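Local coordinates for PCF11 protein (Saccharomyces cerevisiae, PDB 1SZ9) that recognises the carboxy-terminal domain of RNA polymerase II and so probably helps couple transcription to mRNA 3'-end processing, at residues 86-95 against 127-138. Sequence-based numbering, arbitrary orientation.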
loop_
_atom_site.group_PDB
_atom_site.type_symbol
_atom_site.label_atom_id
_atom_site.label_comp_id
_atom_site.label_asym_id
_atom_site.label_seq_id
_atom_site.Cartn_x
_atom_site.Cartn_y
_atom_site.Cartn_z
ATOM N N LEU A 86 -3.176 -2.837 -7.495
ATOM C CA LEU A 86 -3.149 -3.528 -6.202
ATOM C C LEU A 86 -2.892 -5.023 -6.287
ATOM O O LEU A 86 -1.996 -5.532 -5.647
ATOM C CB LEU A 86 -4.461 -3.299 -5.447
ATOM C CG LEU A 86 -4.416 -3.752 -3.983
ATOM C CD1 LEU A 86 -3.480 -2.822 -3.203
ATOM C CD2 LEU A 86 -5.834 -3.729 -3.385
ATOM N N PHE A 87 -3.685 -5.733 -7.077
ATOM C CA PHE A 87 -3.499 -7.173 -7.207
ATOM C C PHE A 87 -2.123 -7.570 -7.757
ATOM O O PHE A 87 -1.456 -8.432 -7.184
ATOM C CB PHE A 87 -4.594 -7.778 -8.088
ATOM C CG PHE A 87 -4.307 -9.178 -8.512
ATOM C CD1 PHE A 87 -4.200 -10.199 -7.565
ATOM C CD2 PHE A 87 -4.133 -9.488 -9.864
ATOM C CE1 PHE A 87 -3.927 -11.513 -7.952
ATOM C CE2 PHE A 87 -3.855 -10.802 -10.264
ATOM C CZ PHE A 87 -3.754 -11.818 -9.302
ATOM N N ASN A 88 -1.706 -6.976 -8.876
ATOM C CA ASN A 88 -0.397 -7.314 -9.434
ATOM C C ASN A 88 0.720 -6.956 -8.466
ATOM O O ASN A 88 1.659 -7.714 -8.303
ATOM C CB ASN A 88 -0.152 -6.599 -10.771
ATOM C CG ASN A 88 -1.021 -7.151 -11.882
ATOM O OD1 ASN A 88 -1.618 -8.209 -11.732
ATOM N ND2 ASN A 88 -1.085 -6.444 -13.007
ATOM N N LEU A 89 0.617 -5.789 -7.834
ATOM C CA LEU A 89 1.633 -5.362 -6.874
ATOM C C LEU A 89 1.702 -6.297 -5.665
ATOM O O LEU A 89 2.776 -6.675 -5.216
ATOM C CB LEU A 89 1.343 -3.932 -6.384
ATOM C CG LEU A 89 1.941 -2.800 -7.226
ATOM C CD1 LEU A 89 1.475 -1.447 -6.693
ATOM C CD2 LEU A 89 3.461 -2.901 -7.195
ATOM N N TYR A 90 0.539 -6.650 -5.140
ATOM C CA TYR A 90 0.455 -7.513 -3.983
ATOM C C TYR A 90 1.023 -8.899 -4.266
ATOM O O TYR A 90 1.862 -9.396 -3.522
ATOM C CB TYR A 90 -1.002 -7.616 -3.521
ATOM C CG TYR A 90 -1.185 -8.436 -2.253
ATOM C CD1 TYR A 90 -1.163 -9.828 -2.283
ATOM C CD2 TYR A 90 -1.362 -7.812 -1.024
ATOM C CE1 TYR A 90 -1.317 -10.580 -1.110
ATOM C CE2 TYR A 90 -1.516 -8.547 0.142
ATOM C CZ TYR A 90 -1.494 -9.930 0.092
ATOM O OH TYR A 90 -1.665 -10.654 1.246
ATOM N N LYS A 91 0.535 -9.522 -5.332
ATOM C CA LYS A 91 0.975 -10.845 -5.734
ATOM C C LYS A 91 2.484 -10.887 -6.009
ATOM O O LYS A 91 3.172 -11.792 -5.553
ATOM C CB LYS A 91 0.213 -11.281 -6.996
ATOM C CG LYS A 91 0.746 -12.560 -7.641
ATOM C CD LYS A 91 -0.191 -13.088 -8.733
ATOM C CE LYS A 91 0.369 -14.379 -9.382
ATOM N NZ LYS A 91 -0.563 -14.965 -10.413
ATOM N N ARG A 92 2.995 -9.910 -6.751
ATOM C CA ARG A 92 4.423 -9.897 -7.062
ATOM C C ARG A 92 5.254 -9.762 -5.798
ATOM O O ARG A 92 6.270 -10.440 -5.654
ATOM C CB ARG A 92 4.761 -8.761 -8.042
ATOM C CG ARG A 92 4.353 -9.091 -9.475
ATOM C CD ARG A 92 4.284 -7.865 -10.372
ATOM N NE ARG A 92 3.594 -8.175 -11.625
ATOM C CZ ARG A 92 3.171 -7.266 -12.501
ATOM N NH1 ARG A 92 3.364 -5.970 -12.273
ATOM N NH2 ARG A 92 2.538 -7.656 -13.601
ATOM N N THR A 93 4.814 -8.905 -4.879
ATOM C CA THR A 93 5.537 -8.715 -3.627
ATOM C C THR A 93 5.531 -9.999 -2.808
ATOM O O THR A 93 6.564 -10.436 -2.317
ATOM C CB THR A 93 4.902 -7.572 -2.790
ATOM O OG1 THR A 93 4.999 -6.365 -3.537
ATOM C CG2 THR A 93 5.626 -7.374 -1.431
ATOM N N TYR A 94 4.350 -10.592 -2.673
ATOM C CA TYR A 94 4.171 -11.823 -1.916
ATOM C C TYR A 94 5.118 -12.917 -2.422
ATOM O O TYR A 94 5.723 -13.651 -1.640
ATOM C CB TYR A 94 2.710 -12.297 -2.045
ATOM C CG TYR A 94 2.358 -13.440 -1.116
ATOM C CD1 TYR A 94 2.755 -14.742 -1.404
ATOM C CD2 TYR A 94 1.635 -13.213 0.063
ATOM C CE1 TYR A 94 2.440 -15.804 -0.548
ATOM C CE2 TYR A 94 1.322 -14.275 0.941
ATOM C CZ TYR A 94 1.726 -15.559 0.623
ATOM O OH TYR A 94 1.425 -16.608 1.450
ATOM N N LEU A 95 5.245 -13.012 -3.741
ATOM C CA LEU A 95 6.109 -14.018 -4.353
ATOM C C LEU A 95 7.598 -13.744 -4.153
ATOM O O LEU A 95 8.434 -14.637 -4.359
ATOM C CB LEU A 95 5.795 -14.114 -5.857
ATOM C CG LEU A 95 4.382 -14.641 -6.157
ATOM C CD1 LEU A 95 4.082 -14.524 -7.631
ATOM C CD2 LEU A 95 4.263 -16.108 -5.684
ATOM N N ALA A 127 -10.138 -6.356 -7.244
ATOM C CA ALA A 127 -8.758 -6.531 -6.814
ATOM C C ALA A 127 -8.669 -7.481 -5.607
ATOM O O ALA A 127 -7.870 -8.414 -5.606
ATOM C CB ALA A 127 -8.159 -5.174 -6.461
ATOM N N LEU A 128 -9.506 -7.245 -4.598
ATOM C CA LEU A 128 -9.532 -8.056 -3.388
ATOM C C LEU A 128 -9.904 -9.518 -3.642
ATOM O O LEU A 128 -9.365 -10.404 -2.988
ATOM C CB LEU A 128 -10.489 -7.435 -2.351
ATOM C CG LEU A 128 -10.046 -6.064 -1.826
ATOM C CD1 LEU A 128 -11.029 -5.546 -0.796
ATOM C CD2 LEU A 128 -8.647 -6.173 -1.203
ATOM N N GLU A 129 -10.828 -9.770 -4.574
ATOM C CA GLU A 129 -11.225 -11.144 -4.909
ATOM C C GLU A 129 -10.057 -11.865 -5.579
ATOM O O GLU A 129 -9.815 -13.033 -5.300
ATOM C CB GLU A 129 -12.411 -11.167 -5.888
ATOM C CG GLU A 129 -13.762 -10.786 -5.296
ATOM C CD GLU A 129 -14.851 -10.705 -6.374
ATOM O OE1 GLU A 129 -14.935 -11.643 -7.207
ATOM O OE2 GLU A 129 -15.615 -9.708 -6.390
ATOM N N LYS A 130 -9.361 -11.174 -6.485
ATOM C CA LYS A 130 -8.214 -11.758 -7.176
ATOM C C LYS A 130 -7.098 -12.075 -6.171
ATOM O O LYS A 130 -6.416 -13.091 -6.297
ATOM C CB LYS A 130 -7.657 -10.808 -8.240
ATOM C CG LYS A 130 -8.453 -10.679 -9.542
ATOM C CD LYS A 130 -7.595 -9.886 -10.547
ATOM C CE LYS A 130 -8.331 -9.465 -11.825
ATOM N NZ LYS A 130 -8.623 -10.598 -12.751
ATOM N N ILE A 131 -6.903 -11.195 -5.190
ATOM C CA ILE A 131 -5.870 -11.432 -4.176
ATOM C C ILE A 131 -6.274 -12.633 -3.331
ATOM O O ILE A 131 -5.444 -13.484 -3.006
ATOM C CB ILE A 131 -5.668 -10.204 -3.250
ATOM C CG1 ILE A 131 -4.928 -9.106 -4.010
ATOM C CG2 ILE A 131 -4.864 -10.612 -1.995
ATOM C CD1 ILE A 131 -4.874 -7.756 -3.254
ATOM N N GLU A 132 -7.554 -12.710 -2.977
ATOM C CA GLU A 132 -8.022 -13.846 -2.190
ATOM C C GLU A 132 -7.804 -15.167 -2.937
ATOM O O GLU A 132 -7.369 -16.141 -2.342
ATOM C CB GLU A 132 -9.509 -13.710 -1.866
ATOM C CG GLU A 132 -10.026 -14.840 -0.997
ATOM C CD GLU A 132 -11.445 -14.609 -0.542
ATOM O OE1 GLU A 132 -12.328 -14.454 -1.409
ATOM O OE2 GLU A 132 -11.680 -14.577 0.684
ATOM N N GLN A 133 -8.135 -15.199 -4.231
ATOM C CA GLN A 133 -7.946 -16.413 -5.025
ATOM C C GLN A 133 -6.472 -16.802 -5.038
ATOM O O GLN A 133 -6.136 -17.968 -4.868
ATOM C CB GLN A 133 -8.445 -16.213 -6.460
ATOM C CG GLN A 133 -9.893 -15.759 -6.501
ATOM C CD GLN A 133 -10.403 -15.519 -7.908
ATOM O OE1 GLN A 133 -9.672 -15.032 -8.780
ATOM N NE2 GLN A 133 -11.670 -15.842 -8.134
ATOM N N PHE A 134 -5.606 -15.821 -5.261
ATOM C CA PHE A 134 -4.172 -16.054 -5.259
ATOM C C PHE A 134 -3.715 -16.610 -3.884
ATOM O O PHE A 134 -2.955 -17.560 -3.819
ATOM C CB PHE A 134 -3.432 -14.751 -5.551
ATOM C CG PHE A 134 -1.969 -14.788 -5.176
ATOM C CD1 PHE A 134 -1.061 -15.549 -5.918
ATOM C CD2 PHE A 134 -1.510 -14.092 -4.057
ATOM C CE1 PHE A 134 0.285 -15.616 -5.551
ATOM C CE2 PHE A 134 -0.169 -14.146 -3.668
ATOM C CZ PHE A 134 0.737 -14.911 -4.417
ATOM N N LEU A 135 -4.172 -16.013 -2.789
ATOM C CA LEU A 135 -3.773 -16.502 -1.469
ATOM C C LEU A 135 -4.214 -17.961 -1.246
ATOM O O LEU A 135 -3.477 -18.769 -0.652
ATOM C CB LEU A 135 -4.321 -15.578 -0.371
ATOM C CG LEU A 135 -3.596 -14.211 -0.281
ATOM C CD1 LEU A 135 -4.216 -13.386 0.823
ATOM C CD2 LEU A 135 -2.075 -14.408 -0.012
ATOM N N ILE A 136 -5.421 -18.293 -1.702
ATOM C CA ILE A 136 -5.918 -19.666 -1.600
ATOM C C ILE A 136 -4.966 -20.592 -2.398
ATOM O O ILE A 136 -4.549 -21.640 -1.909
ATOM C CB ILE A 136 -7.343 -19.766 -2.169
ATOM C CG1 ILE A 136 -8.323 -19.102 -1.205
ATOM C CG2 ILE A 136 -7.727 -21.235 -2.403
ATOM C CD1 ILE A 136 -9.731 -18.937 -1.788
ATOM N N LYS A 137 -4.600 -20.190 -3.611
ATOM C CA LYS A 137 -3.679 -20.993 -4.428
ATOM C C LYS A 137 -2.258 -21.028 -3.863
ATOM O O LYS A 137 -1.406 -21.737 -4.380
ATOM C CB LYS A 137 -3.617 -20.481 -5.878
ATOM C CG LYS A 137 -4.845 -20.812 -6.709
ATOM C CD LYS A 137 -5.152 -22.316 -6.630
ATOM C CE LYS A 137 -6.560 -22.646 -7.131
ATOM N NZ LYS A 137 -7.004 -23.951 -6.552
ATOM N N ALA A 138 -1.997 -20.246 -2.817
ATOM C CA ALA A 138 -0.678 -20.238 -2.197
ATOM C C ALA A 138 -0.759 -20.855 -0.796
ATOM O O ALA A 138 0.142 -20.673 0.029
ATOM C CB ALA A 138 -0.142 -18.803 -2.121
HETATM O O HOH W 1 2.342 -18.990 0.732
#
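Phe87 and Phe134 act as reciprocal knobs between helices 86-95 and 125-137, whose segments 86-95 and 127-137 run nearly parallel, crossing at -23° with their axes 9.1 Å apart. Phe87 sits among Ala127, Lys130, Ile131 and Phe134. With its CG anti to the backbone N (chi1 167°), the side chain reaches across. CB lies near Ala127 O, CG and CD1 under Lys130 CB, and CD2 and CE2 beneath Lys130 CD. CE1 comes 3.4 Å from Lys130 O, with Phe134 CB at the ring edge, and CZ ends the ring near Lys130 CB. Lys130 CB stands 3.7 Å from the Phe87 ring centroid, a CH-pi contact over the face. Cutting Phe87 back to a serine would probably leave Lys130 CB and CD with no ring to lie on and open a gap beside Ile131 and Phe134 CB. Phe134 fits among Phe87, Lys91, Tyr94 and Leu95: Lys91 CG lies over one face, and the edge of the Phe134 ring points at the face of Tyr94 in an offset T-shaped pair, planes at 90° and centroids 5.3 Å apart. Ile131 CG2 rests on the Tyr90 ring, 3.9 Å from its centroid. No direct hydrogen bond joins the segments; one water bridges Tyr94 OH and Ala138 O. Within the all-helical CID domain, helix 99-112 packs against the pair through Phe109, which touches Tyr90, Ile131 and Leu135, while helix 57-73 brings Phe64 against Tyr90 and Thr93.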